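Cell wall binding protein cwp8 (Peptoclostridium difficile, PDB 5J6Q) is a surface-layer protein that probably attaches non-covalently to the bacterial cell wall through its three CWB2 domains while carrying further domains outward. Local coordinates at residues Leu63-Gln67 and Asn252-Glu256; Thr125-Val130 and Ile140-Val144; Ser302-Phe306 and Asn336-Leu340; Arg498-Asn502 and Ile547-Thr551. One frame throughout, in Å; residues are numbered along the deposited sequence.

Interaction 1: residues Leu63-Gln67 and Asn252-Glu256; sequences LTEGQ and NEKPE
Asn252 meets Glu65 through its backbone: its carbonyl O lies 3.2 Å from Glu65 OE1, a pair of acceptors that cannot bond to each other. At Glu253 the same OE1 reaches the carbonyl carbon, while the carboxylate of Glu253 folds back so that its OE1, in a poorly ordered side chain, accepts Lys254 N at 2.9 Å. The two acidic groups stay apart, Glu65 OE1 and Glu253 OE1 being 5.0 Å from each other as modelled. Lys254 is crossed at about a right angle by the Glu65 side chain, CG of Glu65 standing 4.0 Å from CB of Lys254. The rest of the lysine extends away to a salt bridge with Asp186. Pro255 then lays the CG-CD edge of its ring against Gly66, with CD 3.5 Å from Gly66 N, so this part of the contact is plain van der Waals packing on backbone. Glu65 and Gly66 are the corner residues of a turn closed by the bond from Gln67 N to Thr64 O, and the positive phi of Gly66 (93°) suits the third position. Such a glycine is characteristic of a type II beta turn, which here touches the loop entering strand 256-262.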
loop_
_atom_site.group_PDB
_atom_site.type_symbol
_atom_site.label_atom_id
_atom_site.label_comp_id
_atom_site.label_asym_id
_atom_site.label_seq_id
_atom_site.Cartn_x
_atom_site.Cartn_y
_atom_site.Cartn_z
ATOM N N LEU A 63 20.898 8.958 -19.528
ATOM C CA LEU A 63 19.568 8.362 -19.441
ATOM C C LEU A 63 18.461 9.407 -19.087
ATOM O O LEU A 63 18.593 10.101 -18.064
ATOM C CB LEU A 63 19.586 7.298 -18.357
ATOM C CG LEU A 63 20.238 6.031 -18.729
ATOM C CD1 LEU A 63 20.184 5.135 -17.466
ATOM C CD2 LEU A 63 19.511 5.345 -19.961
ATOM N N THR A 64 17.411 9.617 -19.974
ATOM C CA THR A 64 16.361 10.544 -19.498
ATOM C C THR A 64 15.335 9.798 -18.567
ATOM O O THR A 64 15.422 8.576 -18.387
ATOM C CB THR A 64 15.591 11.257 -20.603
ATOM O OG1 THR A 64 15.073 10.299 -21.528
ATOM C CG2 THR A 64 16.431 12.261 -21.274
ATOM N N GLU A 65 14.367 10.561 -17.948
ATOM C CA GLU A 65 13.346 10.009 -17.049
ATOM C C GLU A 65 12.689 8.783 -17.606
ATOM O O GLU A 65 12.211 8.809 -18.735
ATOM C CB GLU A 65 12.266 11.056 -16.752
ATOM C CG GLU A 65 12.810 12.258 -15.992
ATOM C CD GLU A 65 12.054 13.523 -16.333
ATOM O OE1 GLU A 65 11.379 14.060 -15.416
ATOM O OE2 GLU A 65 12.130 13.970 -17.519
ATOM N N GLY A 66 12.700 7.700 -16.850
ATOM C CA GLY A 66 12.053 6.486 -17.334
ATOM C C GLY A 66 12.971 5.530 -18.077
ATOM O O GLY A 66 12.815 4.313 -17.989
ATOM N N GLN A 67 13.953 6.078 -18.811
ATOM C CA GLN A 67 14.894 5.247 -19.589
ATOM C C GLN A 67 15.774 4.376 -18.709
ATOM O O GLN A 67 16.133 4.733 -17.582
ATOM C CB GLN A 67 15.782 6.156 -20.466
ATOM C CG GLN A 67 15.002 6.769 -21.633
ATOM C CD GLN A 67 15.950 7.329 -22.677
ATOM O OE1 GLN A 67 16.933 8.047 -22.356
ATOM N NE2 GLN A 67 15.689 7.009 -23.941
ATOM N N ASN A 252 6.654 14.575 -18.386
ATOM C CA ASN A 252 7.609 15.537 -17.822
ATOM C C ASN A 252 7.995 15.168 -16.396
ATOM O O ASN A 252 8.753 15.905 -15.766
ATOM C CB ASN A 252 7.030 16.964 -17.791
ATOM C CG ASN A 252 6.410 17.439 -19.076
ATOM O OD1 ASN A 252 6.685 16.891 -20.147
ATOM N ND2 ASN A 252 5.556 18.467 -19.048
ATOM N N GLU A 253 7.477 14.050 -15.870
ATOM C CA GLU A 253 7.811 13.674 -14.505
ATOM C C GLU A 253 8.620 12.395 -14.473
ATOM O O GLU A 253 8.472 11.529 -15.337
ATOM C CB GLU A 253 6.529 13.513 -13.671
ATOM C CG GLU A 253 6.805 13.150 -12.221
ATOM C CD GLU A 253 7.624 14.205 -11.500
ATOM O OE1 GLU A 253 8.788 13.920 -11.155
ATOM O OE2 GLU A 253 7.101 15.314 -11.279
ATOM N N LYS A 254 9.474 12.285 -13.466
ATOM C CA LYS A 254 10.339 11.133 -13.273
ATOM C C LYS A 254 9.483 9.997 -12.715
ATOM O O LYS A 254 8.860 10.177 -11.674
ATOM C CB LYS A 254 11.463 11.526 -12.297
ATOM C CG LYS A 254 12.464 10.421 -12.020
ATOM C CD LYS A 254 13.539 10.916 -11.060
ATOM C CE LYS A 254 14.500 9.815 -10.710
ATOM N NZ LYS A 254 15.092 10.009 -9.364
ATOM N N PRO A 255 9.400 8.828 -13.358
ATOM C CA PRO A 255 8.560 7.781 -12.784
ATOM C C PRO A 255 9.072 7.314 -11.440
ATOM O O PRO A 255 10.128 7.766 -10.953
ATOM C CB PRO A 255 8.570 6.660 -13.840
ATOM C CG PRO A 255 9.862 6.839 -14.555
ATOM C CD PRO A 255 10.083 8.371 -14.577
ATOM N N GLU A 256 8.320 6.390 -10.846
ATOM C CA GLU A 256 8.695 5.839 -9.567
ATOM C C GLU A 256 8.304 4.418 -9.597
ATOM O O GLU A 256 7.217 4.094 -10.033
ATOM C CB GLU A 256 8.007 6.616 -8.389
ATOM C CG GLU A 256 7.924 5.815 -7.110
ATOM C CD GLU A 256 7.219 6.576 -5.967
ATOM O OE1 GLU A 256 6.254 7.328 -6.241
ATOM O OE2 GLU A 256 7.650 6.413 -4.796
#

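Interaction 2: residues Thr125-Val130 and Ile140-Val144; sequences TNTVEV and ITLNV
The side-chain amide of Asn143 lies alongside Thr127, both pointing the same way from a non-hydrogen-bonded pair. ND2 of Asn143 is modelled 3.0 Å from CG2 of Thr127, closer than normal packing allows, so the exact rotation of this amide is doubtful. Thr127 turns its methyl group toward the asparagine because its OG1 sits between the backbone N and the carbonyl carbon (chi1 56°), where it bonds to Ser124. Glu129 and Thr141, the next non-hydrogen-bonded pair, share this face, and OG1 of Thr141 comes 3.9 Å from CB of Thr127. The opposite face carries Val128, Val130, Ile140 and Leu142. There CB of Val130 packs on CG1 of Ile140 at 3.7 Å, and CG2 of Val130 approaches CD1 of Leu142 more loosely.

Between the faces the peptide groups form the ladder of an antiparallel beta hairpin. Val128 and Leu142 exchange two bonds, as do Val130 and Ile140, where Val130 N reaches Ile140 O at 2.8 Å. Beyond the regular strands the pairing runs on with Val144 N to Asn126 O, 3.0 Å. CG2 of Val144 also presses on CB of Asn126 at 3.6 Å, closing this end of the ladder.

Strand 127-132 is the middle of a three-stranded antiparallel sheet, with strand 118-124 along its other side. Helix 96-111 packs across the aliphatic face, where Ile99 touches both Val128 and Leu142.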
loop_
_atom_site.group_PDB
_atom_site.type_symbol
_atom_site.label_atom_id
_atom_site.label_comp_id
_atom_site.label_asym_id
_atom_site.label_seq_id
_atom_site.Cartn_x
_atom_site.Cartn_y
_atom_site.Cartn_z
ATOM N N THR A 125 42.854 -51.726 -12.326
ATOM C CA THR A 125 41.809 -50.763 -12.079
ATOM C C THR A 125 42.278 -49.291 -12.201
ATOM O O THR A 125 41.410 -48.451 -12.360
ATOM C CB THR A 125 41.233 -50.943 -10.678
ATOM O OG1 THR A 125 42.322 -50.897 -9.754
ATOM C CG2 THR A 125 40.456 -52.261 -10.536
ATOM N N ASN A 126 43.596 -48.970 -12.125
ATOM C CA ASN A 126 43.937 -47.564 -12.248
ATOM C C ASN A 126 45.170 -47.292 -13.096
ATOM O O ASN A 126 45.844 -46.275 -12.872
ATOM C CB ASN A 126 44.081 -46.941 -10.862
ATOM C CG ASN A 126 45.091 -47.601 -9.974
ATOM O OD1 ASN A 126 45.801 -48.518 -10.377
ATOM N ND2 ASN A 126 45.225 -47.168 -8.731
ATOM N N THR A 127 45.459 -48.194 -14.072
ATOM C CA THR A 127 46.580 -48.041 -15.009
ATOM C C THR A 127 46.166 -48.545 -16.370
ATOM O O THR A 127 45.489 -49.563 -16.466
ATOM C CB THR A 127 47.835 -48.822 -14.587
ATOM O OG1 THR A 127 47.499 -50.213 -14.429
ATOM C CG2 THR A 127 48.421 -48.298 -13.288
ATOM N N VAL A 128 46.571 -47.837 -17.416
ATOM C CA VAL A 128 46.319 -48.160 -18.817
ATOM C C VAL A 128 47.639 -47.944 -19.581
ATOM O O VAL A 128 48.320 -46.927 -19.389
ATOM C CB VAL A 128 45.209 -47.266 -19.421
ATOM C CG1 VAL A 128 44.947 -47.652 -20.879
ATOM C CG2 VAL A 128 43.932 -47.377 -18.605
ATOM N N GLU A 129 47.991 -48.888 -20.422
ATOM C CA GLU A 129 49.206 -48.846 -21.207
ATOM C C GLU A 129 48.890 -48.277 -22.568
ATOM O O GLU A 129 47.893 -48.680 -23.172
ATOM C CB GLU A 129 49.780 -50.262 -21.349
ATOM C CG GLU A 129 51.046 -50.326 -22.183
ATOM C CD GLU A 129 51.343 -51.740 -22.641
ATOM O OE1 GLU A 129 50.559 -52.277 -23.446
ATOM O OE2 GLU A 129 52.349 -52.310 -22.184
ATOM N N VAL A 130 49.715 -47.345 -23.052
ATOM C CA VAL A 130 49.475 -46.749 -24.368
ATOM C C VAL A 130 50.731 -46.878 -25.224
ATOM O O VAL A 130 51.823 -46.555 -24.772
ATOM C CB VAL A 130 49.045 -45.265 -24.234
ATOM C CG1 VAL A 130 48.681 -44.695 -25.602
ATOM C CG2 VAL A 130 47.860 -45.136 -23.283
ATOM N N ILE A 140 53.735 -45.999 -22.659
ATOM C CA ILE A 140 53.587 -45.235 -21.439
ATOM C C ILE A 140 52.475 -45.849 -20.599
ATOM O O ILE A 140 51.547 -46.460 -21.130
ATOM C CB ILE A 140 53.265 -43.747 -21.746
ATOM C CG1 ILE A 140 51.907 -43.627 -22.463
ATOM C CG2 ILE A 140 54.370 -43.131 -22.598
ATOM C CD1 ILE A 140 51.420 -42.187 -22.571
ATOM N N THR A 141 52.582 -45.722 -19.290
ATOM C CA THR A 141 51.533 -46.183 -18.418
ATOM C C THR A 141 50.919 -44.968 -17.702
ATOM O O THR A 141 51.572 -44.305 -16.894
ATOM C CB THR A 141 52.070 -47.235 -17.433
ATOM O OG1 THR A 141 51.010 -47.577 -16.541
ATOM C CG2 THR A 141 53.273 -46.739 -16.641
ATOM N N LEU A 142 49.678 -44.665 -18.033
ATOM C CA LEU A 142 48.958 -43.596 -17.384
ATOM C C LEU A 142 48.203 -44.117 -16.159
ATOM O O LEU A 142 47.645 -45.215 -16.195
ATOM C CB LEU A 142 47.975 -42.980 -18.401
ATOM C CG LEU A 142 48.674 -42.371 -19.614
ATOM C CD1 LEU A 142 47.680 -41.658 -20.507
ATOM C CD2 LEU A 142 49.739 -41.414 -19.111
ATOM N N ASN A 143 48.215 -43.363 -15.066
ATOM C CA ASN A 143 47.465 -43.747 -13.878
ATOM C C ASN A 143 46.262 -42.822 -13.689
ATOM O O ASN A 143 46.286 -41.689 -14.165
ATOM C CB ASN A 143 48.344 -43.647 -12.627
ATOM C CG ASN A 143 49.496 -44.618 -12.614
ATOM O OD1 ASN A 143 50.553 -44.302 -13.148
ATOM N ND2 ASN A 143 49.386 -45.805 -11.992
ATOM N N VAL A 144 45.208 -43.304 -13.010
ATOM C CA VAL A 144 44.066 -42.476 -12.696
ATOM C C VAL A 144 44.626 -41.351 -11.832
ATOM O O VAL A 144 45.409 -41.635 -10.926
ATOM C CB VAL A 144 42.994 -43.288 -11.921
ATOM C CG1 VAL A 144 41.862 -42.370 -11.482
ATOM C CG2 VAL A 144 42.447 -44.422 -12.782
#

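Interaction 3: residues Ser302-Phe306 and Asn336-Leu340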
loop_
_atom_site.group_PDB
_atom_site.type_symbol
_atom_site.label_atom_id
_atom_site.label_comp_id
_atom_site.label_asym_id
_atom_site.label_seq_id
_atom_site.Cartn_x
_atom_site.Cartn_y
_atom_site.Cartn_z
ATOM N N SER A 302 -14.058 16.432 4.499
ATOM C CA SER A 302 -14.397 17.573 3.635
ATOM C C SER A 302 -13.923 17.302 2.191
ATOM O O SER A 302 -14.691 17.522 1.242
ATOM C CB SER A 302 -13.802 18.868 4.167
ATOM O OG SER A 302 -14.389 19.969 3.499
ATOM N N LYS A 303 -12.697 16.781 2.012
ATOM C CA LYS A 303 -12.308 16.463 0.632
ATOM C C LYS A 303 -13.216 15.426 -0.022
ATOM O O LYS A 303 -13.423 15.483 -1.235
ATOM C CB LYS A 303 -10.881 16.003 0.584
ATOM C CG LYS A 303 -9.973 17.224 0.894
ATOM C CD LYS A 303 -8.676 16.647 1.416
ATOM C CE LYS A 303 -7.568 17.670 1.549
ATOM N NZ LYS A 303 -6.266 16.990 1.338
ATOM N N GLU A 304 -13.807 14.513 0.775
ATOM C CA GLU A 304 -14.658 13.533 0.187
ATOM C C GLU A 304 -15.957 14.166 -0.201
ATOM O O GLU A 304 -16.509 13.839 -1.249
ATOM C CB GLU A 304 -14.892 12.356 1.146
ATOM C CG GLU A 304 -15.593 11.215 0.461
ATOM C CD GLU A 304 -14.729 10.540 -0.622
ATOM O OE1 GLU A 304 -13.454 10.502 -0.477
ATOM O OE2 GLU A 304 -15.344 10.043 -1.586
ATOM N N ARG A 305 -16.449 15.093 0.621
ATOM C CA ARG A 305 -17.716 15.734 0.341
ATOM C C ARG A 305 -17.636 16.819 -0.744
ATOM O O ARG A 305 -18.598 16.957 -1.500
ATOM C CB ARG A 305 -18.268 16.385 1.633
ATOM C CG ARG A 305 -18.526 15.303 2.685
ATOM C CD ARG A 305 -19.162 15.847 3.942
ATOM N NE ARG A 305 -20.394 16.577 3.647
ATOM C CZ ARG A 305 -20.771 17.652 4.304
ATOM N NH1 ARG A 305 -21.904 18.273 3.966
ATOM N NH2 ARG A 305 -20.048 18.111 5.317
ATOM N N PHE A 306 -16.540 17.597 -0.826
ATOM C CA PHE A 306 -16.552 18.683 -1.812
ATOM C C PHE A 306 -15.325 18.854 -2.697
ATOM O O PHE A 306 -14.187 18.833 -2.238
ATOM C CB PHE A 306 -16.738 20.048 -1.135
ATOM C CG PHE A 306 -17.834 20.114 -0.086
ATOM C CD1 PHE A 306 -17.547 19.892 1.249
ATOM C CD2 PHE A 306 -19.139 20.378 -0.445
ATOM C CE1 PHE A 306 -18.540 19.919 2.198
ATOM C CE2 PHE A 306 -20.127 20.410 0.505
ATOM C CZ PHE A 306 -19.823 20.174 1.838
ATOM N N ASN A 336 -25.032 22.610 2.839
ATOM C CA ASN A 336 -23.948 22.010 2.032
ATOM C C ASN A 336 -22.578 22.534 2.460
ATOM O O ASN A 336 -21.833 23.090 1.668
ATOM C CB ASN A 336 -24.213 22.312 0.561
ATOM C CG ASN A 336 -25.540 21.734 0.159
ATOM O OD1 ASN A 336 -25.704 20.510 0.180
ATOM N ND2 ASN A 336 -26.540 22.539 -0.203
ATOM N N ALA A 337 -22.273 22.371 3.730
ATOM C CA ALA A 337 -21.056 22.895 4.356
ATOM C C ALA A 337 -20.346 21.789 5.087
ATOM O O ALA A 337 -21.040 20.888 5.561
ATOM C CB ALA A 337 -21.430 23.966 5.379
ATOM N N PRO A 338 -19.012 21.795 5.206
ATOM C CA PRO A 338 -18.270 20.713 5.961
ATOM C C PRO A 338 -18.318 21.022 7.430
ATOM O O PRO A 338 -18.440 22.221 7.754
ATOM C CB PRO A 338 -16.835 20.861 5.514
ATOM C CG PRO A 338 -16.759 22.474 5.160
ATOM C CD PRO A 338 -18.102 22.725 4.502
ATOM N N ILE A 339 -18.094 20.001 8.316
ATOM C CA ILE A 339 -18.083 20.348 9.677
ATOM C C ILE A 339 -16.623 20.369 9.963
ATOM O O ILE A 339 -15.928 19.370 9.865
ATOM C CB ILE A 339 -18.937 19.487 10.616
ATOM C CG1 ILE A 339 -20.442 19.696 10.381
ATOM C CG2 ILE A 339 -18.572 19.899 12.025
ATOM C CD1 ILE A 339 -21.435 18.490 10.918
ATOM N N LEU A 340 -16.099 21.540 10.254
ATOM C CA LEU A 340 -14.659 21.610 10.445
ATOM C C LEU A 340 -14.503 21.978 11.920
ATOM O O LEU A 340 -15.485 22.291 12.548
ATOM C CB LEU A 340 -13.949 22.629 9.505
ATOM C CG LEU A 340 -13.937 22.175 8.015
ATOM C CD1 LEU A 340 -13.532 23.382 7.076
ATOM C CD2 LEU A 340 -12.919 21.036 7.790
HETATM O O HOH W 1 -18.127 17.267 7.361
#
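A bend at chi3 (55°) turns the guanidinium of Arg305 toward Ala337, while Phe306, its CG anti to the carbonyl carbon (chi1 -46°), brings its ring against the backbone of Asn336-Pro338. Arg305 NH2 donates to Ala337 O at 3.0 Å from above the carbonyl plane, and NH1 adds a weak bond to the same oxygen, so a forked grip satisfies a carbonyl of a buried residue. NH2 also donates a hydrogen bond to a water, which accepts another from Ile339 N at 2.9 Å; NH2 thus reaches the chain before Pro338 directly and after it through the water. In the CWB2 fold this ties the C-terminal end of helix 294-305 to the entry of strand 339-342, an outer strand of a parallel sheet, and helix 349-359 packs beside both. CZ of Phe306 lies 3.5 Å above the guanidinium plane of Arg305, near its rim, which restricts the group on that side. The side chains of Phe306 and Pro338 cross at about a right angle, bringing CE1 of Phe306 to 3.7 Å from CD of Pro338. From one helical turn earlier, Ser302 sets OG 3.3 Å from CB of Pro338, and its CB reaches CD2 of Leu340 at 4.3 Å.

Interaction 4: residues Arg498-Asn502 and Ile547-Thr551; sequences RKDTN and IVLTT. With SO4 (sulfate ion), chain C.
At the sulfate-occupied N-terminus of helix 498-509, in the third CWB2 domain, Lys499 and Asn502 fasten the helix to strand 547-549. Asn502, with CG anti to the backbone N (chi1 -174°), directs its amide at the strand. Its ND2 gives Ile547 O an almost straight bond of 3.0 Å (178°) that lies in the planes of both groups. OD1 accepts Leu549 N at 2.9 Å, here from far above the amide plane. One side chain thus serves both a carbonyl and an N-H of the buried backbone, while Gln558 and Ser432 add further bonds to its oxygen and nitrogen.

The strand is an outer member of a parallel sheet, and helix segment 498-502 runs nearly antiparallel to it (159°), as expected in an alpha/beta layer. Lys499 curls through bends at chi3 and chi4, bringing NZ within 2.6 Å of Thr550 OG1; its bond to Leu549 O is weak.

At the start of the helix, Arg498 wraps the anion. Its N and NE both donate to sulfate O3, N at 2.7 Å, and NH2 bonds O4 at 2.9 Å, with the sulfur in the guanidinium plane at its edge. Asp521 O and Asn527 hold NH1, and Tyr523 also binds the sulfate. The ion probably came from the crystallisation liquor, but its place is consistent with affinity for an anionic group.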
loop_
_atom_site.group_PDB
_atom_site.type_symbol
_atom_site.label_atom_id
_atom_site.label_comp_id
_atom_site.label_asym_id
_atom_site.label_seq_id
_atom_site.Cartn_x
_atom_site.Cartn_y
_atom_site.Cartn_z
ATOM N N ARG A 498 -24.219 2.233 24.451
ATOM C CA ARG A 498 -24.145 2.956 23.206
ATOM C C ARG A 498 -24.016 2.057 21.930
ATOM O O ARG A 498 -24.424 2.515 20.866
ATOM C CB ARG A 498 -22.923 3.941 23.265
ATOM C CG ARG A 498 -21.605 3.219 23.006
ATOM C CD ARG A 498 -20.423 4.108 23.372
ATOM N NE ARG A 498 -20.556 4.683 24.733
ATOM C CZ ARG A 498 -19.878 5.752 25.171
ATOM N NH1 ARG A 498 -19.051 6.397 24.367
ATOM N NH2 ARG A 498 -19.987 6.143 26.431
ATOM N N LYS A 499 -23.445 0.828 22.056
ATOM C CA LYS A 499 -23.288 -0.058 20.950
ATOM C C LYS A 499 -24.728 -0.691 20.696
ATOM O O LYS A 499 -25.108 -0.830 19.512
ATOM C CB LYS A 499 -22.229 -1.145 21.145
ATOM C CG LYS A 499 -20.844 -0.522 21.238
ATOM C CD LYS A 499 -19.836 -1.444 21.712
ATOM C CE LYS A 499 -19.357 -2.242 20.539
ATOM N NZ LYS A 499 -18.626 -1.406 19.598
ATOM N N ASP A 500 -25.472 -1.021 21.751
ATOM C CA ASP A 500 -26.844 -1.494 21.571
ATOM C C ASP A 500 -27.711 -0.388 21.001
ATOM O O ASP A 500 -28.515 -0.657 20.150
ATOM C CB ASP A 500 -27.446 -2.020 22.846
ATOM C CG ASP A 500 -26.643 -3.126 23.410
ATOM O OD1 ASP A 500 -26.070 -3.951 22.577
ATOM O OD2 ASP A 500 -26.491 -3.157 24.672
ATOM N N THR A 501 -27.560 0.847 21.427
ATOM C CA THR A 501 -28.338 1.922 20.750
ATOM C C THR A 501 -27.994 2.040 19.263
ATOM O O THR A 501 -28.891 2.234 18.405
ATOM C CB THR A 501 -28.030 3.232 21.417
ATOM O OG1 THR A 501 -28.381 3.097 22.820
ATOM C CG2 THR A 501 -28.712 4.426 20.759
ATOM N N ASN A 502 -26.684 2.015 18.951
ATOM C CA ASN A 502 -26.251 2.117 17.566
ATOM C C ASN A 502 -26.900 0.980 16.825
ATOM O O ASN A 502 -27.479 1.264 15.745
ATOM C CB ASN A 502 -24.757 2.037 17.433
ATOM C CG ASN A 502 -24.197 2.261 16.094
ATOM O OD1 ASN A 502 -23.466 1.343 15.558
ATOM N ND2 ASN A 502 -24.401 3.401 15.515
ATOM N N ILE A 547 -23.632 4.962 10.299
ATOM C CA ILE A 547 -22.315 5.010 10.858
ATOM C C ILE A 547 -22.343 3.913 11.956
ATOM O O ILE A 547 -23.109 4.013 12.890
ATOM C CB ILE A 547 -21.935 6.375 11.451
ATOM C CG1 ILE A 547 -21.811 7.401 10.319
ATOM C CG2 ILE A 547 -20.484 6.222 12.253
ATOM C CD1 ILE A 547 -21.504 8.871 10.778
ATOM N N VAL A 548 -21.599 2.844 11.774
ATOM C CA VAL A 548 -21.523 1.840 12.829
ATOM C C VAL A 548 -20.512 2.460 13.883
ATOM O O VAL A 548 -19.408 2.850 13.492
ATOM C CB VAL A 548 -20.937 0.553 12.180
ATOM C CG1 VAL A 548 -20.527 -0.523 13.261
ATOM C CG2 VAL A 548 -21.994 -0.035 11.194
ATOM N N LEU A 549 -20.869 2.543 15.173
ATOM C CA LEU A 549 -19.864 3.115 16.115
ATOM C C LEU A 549 -19.170 1.970 16.856
ATOM O O LEU A 549 -19.786 1.174 17.623
ATOM C CB LEU A 549 -20.552 4.005 17.129
ATOM C CG LEU A 549 -21.148 5.277 16.512
ATOM C CD1 LEU A 549 -21.975 5.971 17.595
ATOM C CD2 LEU A 549 -20.059 6.221 15.898
ATOM N N THR A 550 -17.844 1.857 16.574
ATOM C CA THR A 550 -17.120 0.882 17.326
ATOM C C THR A 550 -15.615 1.239 17.380
ATOM O O THR A 550 -15.097 1.837 16.423
ATOM C CB THR A 550 -17.246 -0.526 16.699
ATOM O OG1 THR A 550 -16.848 -1.493 17.704
ATOM C CG2 THR A 550 -16.336 -0.701 15.546
ATOM N N THR A 551 -14.932 0.859 18.501
ATOM C CA THR A 551 -13.463 1.031 18.522
ATOM C C THR A 551 -12.821 -0.322 18.481
ATOM O O THR A 551 -11.911 -0.567 17.716
ATOM C CB THR A 551 -12.981 1.802 19.784
ATOM O OG1 THR A 551 -13.668 3.030 19.803
ATOM C CG2 THR A 551 -11.444 2.100 19.716
HETATM S S SO4 C . -22.419 3.373 27.796
HETATM O O1 SO4 C . -21.791 2.129 28.080
HETATM O O2 SO4 C . -23.567 3.464 28.507
HETATM O O3 SO4 C . -22.687 3.505 26.331
HETATM O O4 SO4 C . -21.518 4.437 28.215
#

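The four contacts are spread along an elongated chain. Interaction 2 is the outlier: its centre is 66 Å from that of interaction 1 and more than 90 Å from those of interactions 3 and 4. Interaction 1 lies between, joining loops of the N-terminal part, with nearest atoms about 18 Å from interaction 3. Interactions 3 and 4 belong to the first and third CWB2 ranges and approach to about 10 Å at their nearest atoms, 23 Å between centres. Helix 531-542 connects them: Pro538 touches Arg305 and Ile339, while Ala533 and Ala537 pack on Leu549 and Ile547. The sulfate belongs to interaction 4 alone.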